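Local coordinates for appr-1-p processing domain protein (PDB 5M3E) that belongs to the macro domain family, whose alpha/beta fold here holds adenosine-5-diphosphoribose at one end of its central sheet, at residues Gly68-Tyr73 against Leu106-Cys111; Gly63-Gly68 against Asn86-Lys91; Glu25-Thr30 against Ser120-Pro125. All coordinates share one frame; numbering follows the deposited sequence.

Contact 1: residues Gly68-Tyr73 against Leu106-Cys111; sequences GRIFVY and LKDLVC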
loop_
_atom_site.group_PDB
_atom_site.type_symbol
_atom_site.label_atom_id
_atom_site.label_comp_id
_atom_site.label_asym_id
_atom_site.label_seq_id
_atom_site.Cartn_x
_atom_site.Cartn_y
_atom_site.Cartn_z
ATOM N N GLY A 68 -7.720 3.528 -7.487
ATOM C CA GLY A 68 -6.808 4.340 -8.293
ATOM C C GLY A 68 -6.244 5.573 -7.607
ATOM O O GLY A 68 -5.509 6.343 -8.240
ATOM N N ARG A 69 -6.578 5.764 -6.329
ATOM C CA ARG A 69 -6.011 6.818 -5.499
ATOM C C ARG A 69 -5.419 6.227 -4.208
ATOM O O ARG A 69 -6.143 5.601 -3.434
ATOM C CB ARG A 69 -7.091 7.859 -5.132
ATOM C CG ARG A 69 -7.486 8.770 -6.291
ATOM C CD ARG A 69 -7.475 10.249 -5.899
ATOM N NE ARG A 69 -8.589 10.560 -4.998
ATOM C CZ ARG A 69 -9.779 11.049 -5.365
ATOM N NH1 ARG A 69 -10.059 11.333 -6.646
ATOM N NH2 ARG A 69 -10.707 11.268 -4.425
ATOM N N ILE A 70 -4.126 6.458 -3.965
ATOM C CA ILE A 70 -3.519 6.219 -2.637
ATOM C C ILE A 70 -3.999 7.296 -1.656
ATOM O O ILE A 70 -3.914 8.484 -1.967
ATOM C CB ILE A 70 -1.962 6.228 -2.673
ATOM C CG1 ILE A 70 -1.403 5.269 -3.732
ATOM C CG2 ILE A 70 -1.368 5.845 -1.319
ATOM C CD1 ILE A 70 -1.984 3.874 -3.698
ATOM N N PHE A 71 -4.502 6.884 -0.487
ATOM C CA PHE A 71 -4.776 7.828 0.594
ATOM C C PHE A 71 -3.560 7.863 1.502
ATOM O O PHE A 71 -3.262 6.862 2.146
ATOM C CB PHE A 71 -6.029 7.466 1.410
ATOM C CG PHE A 71 -6.149 8.259 2.692
ATOM C CD1 PHE A 71 -6.513 9.612 2.661
ATOM C CD2 PHE A 71 -5.834 7.676 3.928
ATOM C CE1 PHE A 71 -6.601 10.364 3.846
ATOM C CE2 PHE A 71 -5.912 8.412 5.110
ATOM C CZ PHE A 71 -6.304 9.762 5.073
ATOM N N VAL A 72 -2.876 9.018 1.568
ATOM C CA VAL A 72 -1.607 9.142 2.325
ATOM C C VAL A 72 -1.853 9.724 3.691
ATOM O O VAL A 72 -2.569 10.715 3.825
ATOM C CB VAL A 72 -0.526 9.996 1.589
ATOM C CG1 VAL A 72 0.705 10.227 2.483
ATOM C CG2 VAL A 72 -0.119 9.327 0.272
ATOM N N TYR A 73 -1.272 9.088 4.704
ATOM C CA TYR A 73 -1.169 9.703 6.017
ATOM C C TYR A 73 0.284 10.035 6.290
ATOM O O TYR A 73 1.155 9.168 6.216
ATOM C CB TYR A 73 -1.734 8.818 7.114
ATOM C CG TYR A 73 -1.765 9.493 8.480
ATOM C CD1 TYR A 73 -2.576 10.622 8.716
ATOM C CD2 TYR A 73 -0.988 8.996 9.545
ATOM C CE1 TYR A 73 -2.593 11.242 9.959
ATOM C CE2 TYR A 73 -1.012 9.600 10.795
ATOM C CZ TYR A 73 -1.801 10.730 11.001
ATOM O OH TYR A 73 -1.796 11.330 12.250
ATOM N N LEU A 106 -1.160 1.293 -8.634
ATOM C CA LEU A 106 0.271 1.408 -8.900
ATOM C C LEU A 106 0.658 2.723 -9.612
ATOM O O LEU A 106 1.585 3.423 -9.161
ATOM C CB LEU A 106 0.803 0.175 -9.642
ATOM C CG LEU A 106 1.014 -1.073 -8.767
ATOM C CD1 LEU A 106 1.363 -2.242 -9.671
ATOM C CD2 LEU A 106 2.079 -0.855 -7.692
ATOM N N LYS A 107 -0.068 3.087 -10.674
ATOM C CA LYS A 107 0.114 4.398 -11.336
ATOM C C LYS A 107 0.088 5.594 -10.372
ATOM O O LYS A 107 0.962 6.449 -10.454
ATOM C CB LYS A 107 -0.926 4.613 -12.438
ATOM C CG LYS A 107 -0.644 3.829 -13.707
ATOM C CD LYS A 107 -1.853 3.818 -14.633
ATOM C CE LYS A 107 -1.556 2.988 -15.878
ATOM N NZ LYS A 107 -2.400 3.371 -17.045
ATOM N N ASP A 108 -0.890 5.645 -9.458
ATOM C CA ASP A 108 -0.926 6.707 -8.444
ATOM C C ASP A 108 0.183 6.547 -7.395
ATOM O O ASP A 108 0.650 7.545 -6.834
ATOM C CB ASP A 108 -2.283 6.795 -7.726
ATOM C CG ASP A 108 -2.492 8.159 -7.034
ATOM O OD1 ASP A 108 -2.460 9.214 -7.732
ATOM O OD2 ASP A 108 -2.686 8.177 -5.785
ATOM N N LEU A 109 0.599 5.313 -7.120
ATOM C CA LEU A 109 1.664 5.087 -6.147
ATOM C C LEU A 109 2.949 5.760 -6.673
ATOM O O LEU A 109 3.638 6.496 -5.938
ATOM C CB LEU A 109 1.859 3.578 -5.881
ATOM C CG LEU A 109 2.932 3.143 -4.869
ATOM C CD1 LEU A 109 2.462 3.423 -3.454
ATOM C CD2 LEU A 109 3.246 1.679 -4.984
ATOM N N VAL A 110 3.234 5.542 -7.951
ATOM C CA VAL A 110 4.445 6.074 -8.560
ATOM C C VAL A 110 4.472 7.624 -8.460
ATOM O O VAL A 110 5.477 8.203 -8.024
ATOM C CB VAL A 110 4.630 5.524 -10.004
ATOM C CG1 VAL A 110 5.700 6.301 -10.762
ATOM C CG2 VAL A 110 4.960 4.028 -9.946
ATOM N N CYS A 111 3.358 8.272 -8.806
ATOM C CA CYS A 111 3.252 9.732 -8.721
ATOM C C CYS A 111 3.596 10.263 -7.335
ATOM O O CYS A 111 4.449 11.145 -7.195
ATOM C CB CYS A 111 1.848 10.208 -9.110
ATOM S SG CYS A 111 1.294 9.647 -10.739
#

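Contact 2: residues Gly63-Gly68 against Asn86-Lys91; sequences GQVQIG and NFPTKK. With APR (adenosine-5-diphosphoribose), chain B.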
loop_
_atom_site.group_PDB
_atom_site.type_symbol
_atom_site.label_atom_id
_atom_site.label_comp_id
_atom_site.label_asym_id
_atom_site.label_seq_id
_atom_site.Cartn_x
_atom_site.Cartn_y
_atom_site.Cartn_z
ATOM N N GLY A 63 -16.105 10.344 1.133
ATOM C CA GLY A 63 -16.096 9.897 -0.268
ATOM C C GLY A 63 -14.705 9.943 -0.886
ATOM O O GLY A 63 -14.540 9.665 -2.069
ATOM N N GLN A 64 -13.694 10.225 -0.067
ATOM C CA GLN A 64 -12.333 10.511 -0.524
ATOM C C GLN A 64 -11.460 9.272 -0.845
ATOM O O GLN A 64 -10.413 9.400 -1.475
ATOM C CB GLN A 64 -11.643 11.327 0.553
ATOM C CG GLN A 64 -10.513 12.194 0.077
ATOM C CD GLN A 64 -9.826 12.880 1.245
ATOM O OE1 GLN A 64 -10.489 13.451 2.125
ATOM N NE2 GLN A 64 -8.483 12.823 1.270
ATOM N N VAL A 65 -11.851 8.091 -0.374
ATOM C CA VAL A 65 -11.102 6.871 -0.680
ATOM C C VAL A 65 -11.761 6.204 -1.898
ATOM O O VAL A 65 -12.948 5.900 -1.900
ATOM C CB VAL A 65 -10.971 5.935 0.553
ATOM C CG1 VAL A 65 -10.217 4.653 0.209
ATOM C CG2 VAL A 65 -10.227 6.648 1.667
ATOM N N GLN A 66 -10.991 6.054 -2.965
ATOM C CA GLN A 66 -11.469 5.361 -4.166
ATOM C C GLN A 66 -10.343 4.592 -4.842
ATOM O O GLN A 66 -9.166 4.868 -4.607
ATOM C CB GLN A 66 -12.129 6.328 -5.144
ATOM C CG GLN A 66 -11.444 7.674 -5.223
ATOM C CD GLN A 66 -11.851 8.467 -6.454
ATOM O OE1 GLN A 66 -11.427 8.159 -7.580
ATOM N NE2 GLN A 66 -12.678 9.492 -6.249
ATOM N N ILE A 67 -10.749 3.617 -5.663
ATOM C CA ILE A 67 -9.860 2.834 -6.531
ATOM C C ILE A 67 -9.015 3.798 -7.394
ATOM O O ILE A 67 -9.536 4.774 -7.943
ATOM C CB ILE A 67 -10.690 1.861 -7.445
ATOM C CG1 ILE A 67 -11.422 0.759 -6.633
ATOM C CG2 ILE A 67 -9.826 1.200 -8.506
ATOM C CD1 ILE A 67 -10.544 -0.141 -5.775
ATOM N N GLY A 68 -7.720 3.528 -7.487
ATOM C CA GLY A 68 -6.808 4.340 -8.293
ATOM C C GLY A 68 -6.244 5.573 -7.607
ATOM O O GLY A 68 -5.509 6.343 -8.240
ATOM N N ASN A 86 -2.146 4.186 2.080
ATOM C CA ASN A 86 -3.270 3.332 2.070
ATOM C C ASN A 86 -3.755 3.096 0.638
ATOM O O ASN A 86 -4.383 3.951 0.032
ATOM C CB ASN A 86 -4.366 3.892 2.990
ATOM C CG ASN A 86 -3.896 4.008 4.437
ATOM O OD1 ASN A 86 -3.830 3.018 5.165
ATOM N ND2 ASN A 86 -3.550 5.224 4.852
ATOM N N PHE A 87 -3.454 1.901 0.131
ATOM C CA PHE A 87 -3.686 1.465 -1.250
ATOM C C PHE A 87 -5.030 0.705 -1.338
ATOM O O PHE A 87 -5.195 -0.359 -0.746
ATOM C CB PHE A 87 -2.524 0.543 -1.641
ATOM C CG PHE A 87 -2.414 0.231 -3.114
ATOM C CD1 PHE A 87 -3.451 -0.423 -3.821
ATOM C CD2 PHE A 87 -1.224 0.547 -3.819
ATOM C CE1 PHE A 87 -3.298 -0.736 -5.170
ATOM C CE2 PHE A 87 -1.079 0.223 -5.156
ATOM C CZ PHE A 87 -2.115 -0.424 -5.834
ATOM N N PRO A 88 -5.995 1.251 -2.086
ATOM C CA PRO A 88 -7.236 0.514 -2.279
ATOM C C PRO A 88 -7.089 -0.672 -3.210
ATOM O O PRO A 88 -6.906 -0.503 -4.434
ATOM C CB PRO A 88 -8.179 1.578 -2.878
ATOM C CG PRO A 88 -7.648 2.847 -2.300
ATOM C CD PRO A 88 -6.171 2.658 -2.472
ATOM N N THR A 89 -7.131 -1.854 -2.608
ATOM C CA THR A 89 -7.225 -3.115 -3.330
ATOM C C THR A 89 -8.635 -3.721 -3.350
ATOM O O THR A 89 -8.843 -4.756 -3.981
ATOM C CB THR A 89 -6.270 -4.145 -2.751
ATOM O OG1 THR A 89 -6.763 -4.568 -1.500
ATOM C CG2 THR A 89 -4.878 -3.535 -2.575
ATOM N N LYS A 90 -9.588 -3.089 -2.664
ATOM C CA LYS A 90 -10.996 -3.475 -2.746
ATOM C C LYS A 90 -11.898 -2.263 -2.752
ATOM O O LYS A 90 -11.512 -1.207 -2.267
ATOM C CB LYS A 90 -11.382 -4.365 -1.565
ATOM C CG LYS A 90 -10.945 -5.802 -1.715
ATOM C CD LYS A 90 -11.530 -6.661 -0.620
ATOM C CE LYS A 90 -11.147 -8.123 -0.826
ATOM N NZ LYS A 90 -12.064 -9.007 -0.050
ATOM N N LYS A 91 -13.097 -2.418 -3.304
ATOM C CA LYS A 91 -14.184 -1.489 -2.986
ATOM C C LYS A 91 -14.904 -1.966 -1.700
ATOM O O LYS A 91 -14.442 -1.682 -0.620
ATOM C CB LYS A 91 -15.109 -1.322 -4.173
ATOM C CG LYS A 91 -14.419 -0.696 -5.369
ATOM C CD LYS A 91 -15.478 -0.302 -6.373
ATOM C CE LYS A 91 -14.897 0.056 -7.720
ATOM N NZ LYS A 91 -16.029 0.346 -8.643
HETATM N N1 APR B . 3.914 -8.576 6.380
HETATM C C2 APR B . 3.974 -8.981 5.091
HETATM N N3 APR B . 2.965 -9.629 4.477
HETATM C C4 APR B . 1.821 -9.916 5.146
HETATM C C5 APR B . 1.668 -9.509 6.559
HETATM C C6 APR B . 2.825 -8.797 7.151
HETATM N N6 APR B . 2.808 -8.377 8.432
HETATM N N7 APR B . 0.441 -9.915 6.960
HETATM C C8 APR B . -0.144 -10.524 5.889
HETATM N N9 APR B . 0.696 -10.527 4.816
HETATM C "C1'" APR B . 0.469 -11.050 3.452
HETATM C "C2'" APR B . -0.388 -12.299 3.371
HETATM O "O2'" APR B . 0.236 -13.207 2.464
HETATM C "C3'" APR B . -1.695 -11.849 2.779
HETATM O "O3'" APR B . -2.306 -12.878 1.974
HETATM O "O4'" APR B . -0.216 -10.018 2.729
HETATM C "C4'" APR B . -1.271 -10.610 1.980
HETATM C "C5'" APR B . -2.352 -9.571 1.708
HETATM O "O5'" APR B . -3.109 -9.283 2.894
HETATM P PA APR B . -4.669 -8.907 2.771
HETATM O O1A APR B . -4.990 -8.119 4.009
HETATM O O2A APR B . -5.446 -10.145 2.426
HETATM O O3A APR B . -4.687 -7.849 1.526
HETATM P PB APR B . -5.657 -7.892 0.228
HETATM O O1B APR B . -5.644 -9.271 -0.376
HETATM O O2B APR B . -5.330 -6.699 -0.673
HETATM O O5D APR B . -7.144 -7.637 0.788
HETATM C C5D APR B . -7.700 -6.350 1.091
HETATM O O4D APR B . -8.238 -7.188 3.305
HETATM O O1D APR B . -6.499 -6.159 4.449
HETATM C C1D APR B . -7.923 -6.233 4.316
HETATM O O2D APR B . -9.174 -4.238 4.940
HETATM C C2D APR B . -8.478 -4.884 3.869
HETATM O O3D APR B . -10.724 -5.263 2.971
HETATM C C3D APR B . -9.330 -5.177 2.649
HETATM C C4D APR B . -8.786 -6.515 2.161
#

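Contact 3: residues Glu25-Thr30 against Ser120-Pro125; sequences EALVNT and SIALPP. With APR (adenosine-5-diphosphoribose), chain B.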
loop_
_atom_site.group_PDB
_atom_site.type_symbol
_atom_site.label_atom_id
_atom_site.label_comp_id
_atom_site.label_asym_id
_atom_site.label_seq_id
_atom_site.Cartn_x
_atom_site.Cartn_y
_atom_site.Cartn_z
ATOM N N GLU A 25 10.898 4.717 4.714
ATOM C CA GLU A 25 10.211 5.998 4.825
ATOM C C GLU A 25 8.695 5.865 4.680
ATOM O O GLU A 25 7.963 6.597 5.364
ATOM C CB GLU A 25 10.768 6.990 3.793
ATOM C CG GLU A 25 12.248 7.312 4.027
ATOM C CD GLU A 25 12.829 8.359 3.079
ATOM O OE1 GLU A 25 12.188 8.708 2.058
ATOM O OE2 GLU A 25 13.956 8.830 3.363
ATOM N N ALA A 26 8.235 4.941 3.815
ATOM C CA ALA A 26 6.790 4.787 3.489
ATOM C C ALA A 26 6.318 3.343 3.486
ATOM O O ALA A 26 6.973 2.477 2.929
ATOM C CB ALA A 26 6.460 5.418 2.144
ATOM N N LEU A 27 5.170 3.091 4.104
ATOM C CA LEU A 27 4.592 1.741 4.163
ATOM C C LEU A 27 3.289 1.683 3.377
ATOM O O LEU A 27 2.466 2.565 3.491
ATOM C CB LEU A 27 4.333 1.318 5.623
ATOM C CG LEU A 27 5.520 0.908 6.499
ATOM C CD1 LEU A 27 5.013 0.468 7.874
ATOM C CD2 LEU A 27 6.332 -0.207 5.859
ATOM N N VAL A 28 3.104 0.623 2.599
ATOM C CA VAL A 28 1.863 0.441 1.860
ATOM C C VAL A 28 0.939 -0.454 2.625
ATOM O O VAL A 28 1.282 -1.586 2.960
ATOM C CB VAL A 28 2.077 -0.133 0.447
ATOM C CG1 VAL A 28 0.737 -0.405 -0.247
ATOM C CG2 VAL A 28 2.916 0.825 -0.391
ATOM N N ASN A 29 -0.243 0.083 2.879
ATOM C CA ASN A 29 -1.359 -0.650 3.470
ATOM C C ASN A 29 -2.391 -1.023 2.396
ATOM O O ASN A 29 -2.643 -0.260 1.485
ATOM C CB ASN A 29 -2.000 0.190 4.595
ATOM C CG ASN A 29 -3.086 -0.579 5.360
ATOM O OD1 ASN A 29 -3.164 -1.791 5.292
ATOM N ND2 ASN A 29 -3.945 0.139 6.053
ATOM N N THR A 30 -2.991 -2.206 2.525
ATOM C CA THR A 30 -4.068 -2.669 1.633
ATOM C C THR A 30 -5.415 -2.376 2.288
ATOM O O THR A 30 -5.755 -2.975 3.325
ATOM C CB THR A 30 -3.993 -4.187 1.408
ATOM O OG1 THR A 30 -4.189 -4.884 2.654
ATOM C CG2 THR A 30 -2.666 -4.566 0.875
ATOM N N SER A 120 12.495 5.312 0.098
ATOM C CA SER A 120 12.350 3.888 0.360
ATOM C C SER A 120 10.889 3.577 0.750
ATOM O O SER A 120 10.215 4.377 1.411
ATOM C CB SER A 120 13.338 3.427 1.451
ATOM O OG SER A 120 13.164 4.135 2.675
ATOM N N ILE A 121 10.416 2.411 0.323
ATOM C CA ILE A 121 9.021 2.040 0.497
ATOM C C ILE A 121 8.924 0.513 0.553
ATOM O O ILE A 121 9.727 -0.176 -0.026
ATOM C CB ILE A 121 8.128 2.704 -0.609
ATOM C CG1 ILE A 121 6.677 2.213 -0.542
ATOM C CG2 ILE A 121 8.664 2.444 -2.001
ATOM C CD1 ILE A 121 5.681 3.188 -1.149
ATOM N N ALA A 122 7.958 0.005 1.296
ATOM C CA ALA A 122 7.722 -1.418 1.384
ATOM C C ALA A 122 6.250 -1.717 1.140
ATOM O O ALA A 122 5.376 -0.959 1.592
ATOM C CB ALA A 122 8.153 -1.936 2.742
ATOM N N LEU A 123 5.993 -2.804 0.413
ATOM C CA LEU A 123 4.631 -3.264 0.094
ATOM C C LEU A 123 4.432 -4.746 0.443
ATOM O O LEU A 123 5.396 -5.502 0.473
ATOM C CB LEU A 123 4.308 -3.215 -1.398
ATOM C CG LEU A 123 4.722 -2.174 -2.421
ATOM C CD1 LEU A 123 6.245 -2.089 -2.546
ATOM C CD2 LEU A 123 4.056 -2.549 -3.743
ATOM N N PRO A 124 3.160 -5.151 0.648
ATOM C CA PRO A 124 2.749 -6.535 0.699
ATOM C C PRO A 124 2.261 -7.008 -0.692
ATOM O O PRO A 124 2.320 -6.207 -1.643
ATOM C CB PRO A 124 1.597 -6.496 1.684
ATOM C CG PRO A 124 0.930 -5.190 1.373
ATOM C CD PRO A 124 2.019 -4.255 0.929
ATOM N N PRO A 125 1.783 -8.292 -0.800
ATOM C CA PRO A 125 1.133 -8.802 -2.005
ATOM C C PRO A 125 -0.281 -8.251 -2.161
ATOM O O PRO A 125 -1.259 -8.815 -1.630
ATOM C CB PRO A 125 1.148 -10.347 -1.807
ATOM C CG PRO A 125 2.222 -10.588 -0.798
ATOM C CD PRO A 125 2.045 -9.410 0.133
HETATM N N1 APR B . 3.914 -8.576 6.380
HETATM C C2 APR B . 3.974 -8.981 5.091
HETATM N N3 APR B . 2.965 -9.629 4.477
HETATM C C4 APR B . 1.821 -9.916 5.146
HETATM C C5 APR B . 1.668 -9.509 6.559
HETATM C C6 APR B . 2.825 -8.797 7.151
HETATM N N6 APR B . 2.808 -8.377 8.432
HETATM N N7 APR B . 0.441 -9.915 6.960
HETATM C C8 APR B . -0.144 -10.524 5.889
HETATM N N9 APR B . 0.696 -10.527 4.816
HETATM C "C1'" APR B . 0.469 -11.050 3.452
HETATM C "C2'" APR B . -0.388 -12.299 3.371
HETATM O "O2'" APR B . 0.236 -13.207 2.464
HETATM C "C3'" APR B . -1.695 -11.849 2.779
HETATM O "O3'" APR B . -2.306 -12.878 1.974
HETATM O "O4'" APR B . -0.216 -10.018 2.729
HETATM C "C4'" APR B . -1.271 -10.610 1.980
HETATM C "C5'" APR B . -2.352 -9.571 1.708
HETATM O "O5'" APR B . -3.109 -9.283 2.894
HETATM P PA APR B . -4.669 -8.907 2.771
HETATM O O1A APR B . -4.990 -8.119 4.009
HETATM O O2A APR B . -5.446 -10.145 2.426
HETATM O O3A APR B . -4.687 -7.849 1.526
HETATM P PB APR B . -5.657 -7.892 0.228
HETATM O O1B APR B . -5.644 -9.271 -0.376
HETATM O O2B APR B . -5.330 -6.699 -0.673
HETATM O O5D APR B . -7.144 -7.637 0.788
HETATM C C5D APR B . -7.700 -6.350 1.091
HETATM O O4D APR B . -8.238 -7.188 3.305
HETATM O O1D APR B . -6.499 -6.159 4.449
HETATM C C1D APR B . -7.923 -6.233 4.316
HETATM O O2D APR B . -9.174 -4.238 4.940
HETATM C C2D APR B . -8.478 -4.884 3.869
HETATM O O3D APR B . -10.724 -5.263 2.971
HETATM C C3D APR B . -9.330 -5.177 2.649
HETATM C C4D APR B . -8.786 -6.515 2.161
#

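Contact 1: residues Gly68-Tyr73 against Leu106-Cys111
The carboxylate of Asp108 is the flat group at the heart of this contact, and segment 68-73 covers one of its faces. That face is roofed by backbone: Gly68 O sits over Asp108 CG at 3.7 Å, and Arg69 CA lies above OD2 on the same side at 3.6 Å. On the opposite face lies the carbonyl carbon of Asp108 itself. With CG anti to the backbone N (chi1 -161°), the carboxylate leaves the helix beside that carbonyl carbon and extends to the turn before strand 71-74. At the edge, the N-H of Ile70 reaches OD2 on its anti side, 26° out of the carboxylate plane, in a bond of 2.9 Å between Ile70 N and Asp108 OD2. An amide at the approach to a strand is thus satisfied by a helix side chain rather than by another strand. Arg69 sets out away from the helix at its CB, and its NE stays 6.4 Å from Asp108 OD2, too far for a salt bridge, although some electrostatic attraction is plausible. Gly68, with its positive phi of 85°, makes the bend that brings its carbonyl O to 3.3 Å from Asp108 CB.

Beneath this polar link lies an apolar one. Ile70 CG1 rests against the helix backbone, 3.9 Å from Leu109 CA, with Leu109 CB close beside it at 4.3 Å from the same CG1. Both side chains continue into the interior, where Ile70 meets Phe85 and Phe87 and Leu109 meets Phe85 and Leu146. The contact therefore joins helix 99-115 to the entrance of the edge strand 71-74 across one side of the macro domain sheet, while the rings of Phe71 and Tyr73 turn to helix 50-62, and helix 135-146 flanks helix 99-115.

Contact 2: residues Gly63-Gly68 against Asn86-Lys91
Ile67 lies across the aliphatic chain of Lys91 at about a right angle, its CG1 3.6 Å from Lys91 CG and 3.7 Å from Lys91 CE. This is the point in the macro domain where the connection from helix 50-62 to the edge strand 71-74 passes alongside the end of strand 83-88, the next strand in the sheet. The connection starts with a Schellman motif, in which Gly63, at positive phi, ends the helix as its C-prime residue. It then runs past Pro88 without a single hydrogen bond between the two segments, so their fit rests on van der Waals contact alone.

Pro88 provides the central surface. Its CG lies 4.0 Å from Val65 CG1, which stands anti to its own backbone N (chi1 179°), and the same Pro88 CG is 3.4 Å from Gln66 O. Farther along, Ile67 CD1 approaches Pro88 CB to 4.1 Å and also lies 3.8 Å from Lys90 O, so this one methyl bridges the end of the strand and the loop that follows. Tyr101 of helix 99-115 touches both Ile67 and Lys91 and completes the outer part of the cluster, while Val65 turns to Ala59 and Cys60 of helix 50-62.

The other side of segment 86-91 serves the ligand. Lys90 runs out extended, its NZ hydrogen-bonded to the carbonyls of Asn130 and Trp93, and on the way its CD passes 3.9 Å from C4D of adenosine-5-diphosphoribose. Thr89 turns away from the 63-68 loop, and with chi1 at 72° its hydroxyl lies between the backbone N and the carbonyl carbon; from there Thr89 OG1 donates a hydrogen bond of 2.7 Å to O2B of the ligand.

Contact 3: residues Glu25-Thr30 against Ser120-Pro125
Ile121 spreads its side chain over the neighbouring strand: CB lies 3.7 Å from Ala26 O, CG1 is 3.5 Å from the same Ala26 O with Val28 CG2 next, and the tip, CD1, packs at 3.7 Å against Val28 CG2 while also facing the methyl of Ala26. The course follows from CG1 standing anti to the backbone N (chi1 174°). Beneath it, strands 26-30 and 120-123 run parallel, inclined by 22°. Their ladder alternates from chain to chain: Ala26 N donates to Ser120 O, Ala122 N to Ala26 O, and Val28 N to Ala122 O, the last at 2.9 Å. Before the ladder begins, the hydroxyl of Ser120 accepts the amide of Glu25 (Glu25 N to Ser120 OG 3.1 Å). On the opposite face from Ile121, Leu27 CD2 meets Ala122 CB.

Toward the C-terminal end of its strand, Thr30 CG2 packs on Pro124 CG at 3.7 Å. Thr30 OG1 comes within 3.2 Å of O1D of adenosine-5-diphosphoribose in a weak hydrogen bond, and Pro125 CD lies 3.5 Å from ligand O4'. Adjacent parallel strands delivering their C-terminal ends to a bound ligand are characteristic of the macro domain and of many other three-layer alpha/beta folds.

How the contacts relate
Contact 3 is the buried core of the trio, two central strands joined by backbone hydrogen bonds; contacts 1 and 2 are only partly buried and lie at the approach to edge strand 71-74. These two share Gly68: contact 1 uses a carboxylate to hold a backbone amide, whereas contact 2 relies on apolar overlap. Strand 83-88 connects them with the core, since Phe71 O lies 2.9 Å from Asn86 N and Phe87 N lies 2.7 Å from Asn29 O, both probable hydrogen bonds. Helix 99-115 reaches inward too, Leu109 touching Val28 and Ile121. Contacts 2 and 3 both extend to adenosine-5-diphosphoribose; contact 1 lies farther from it.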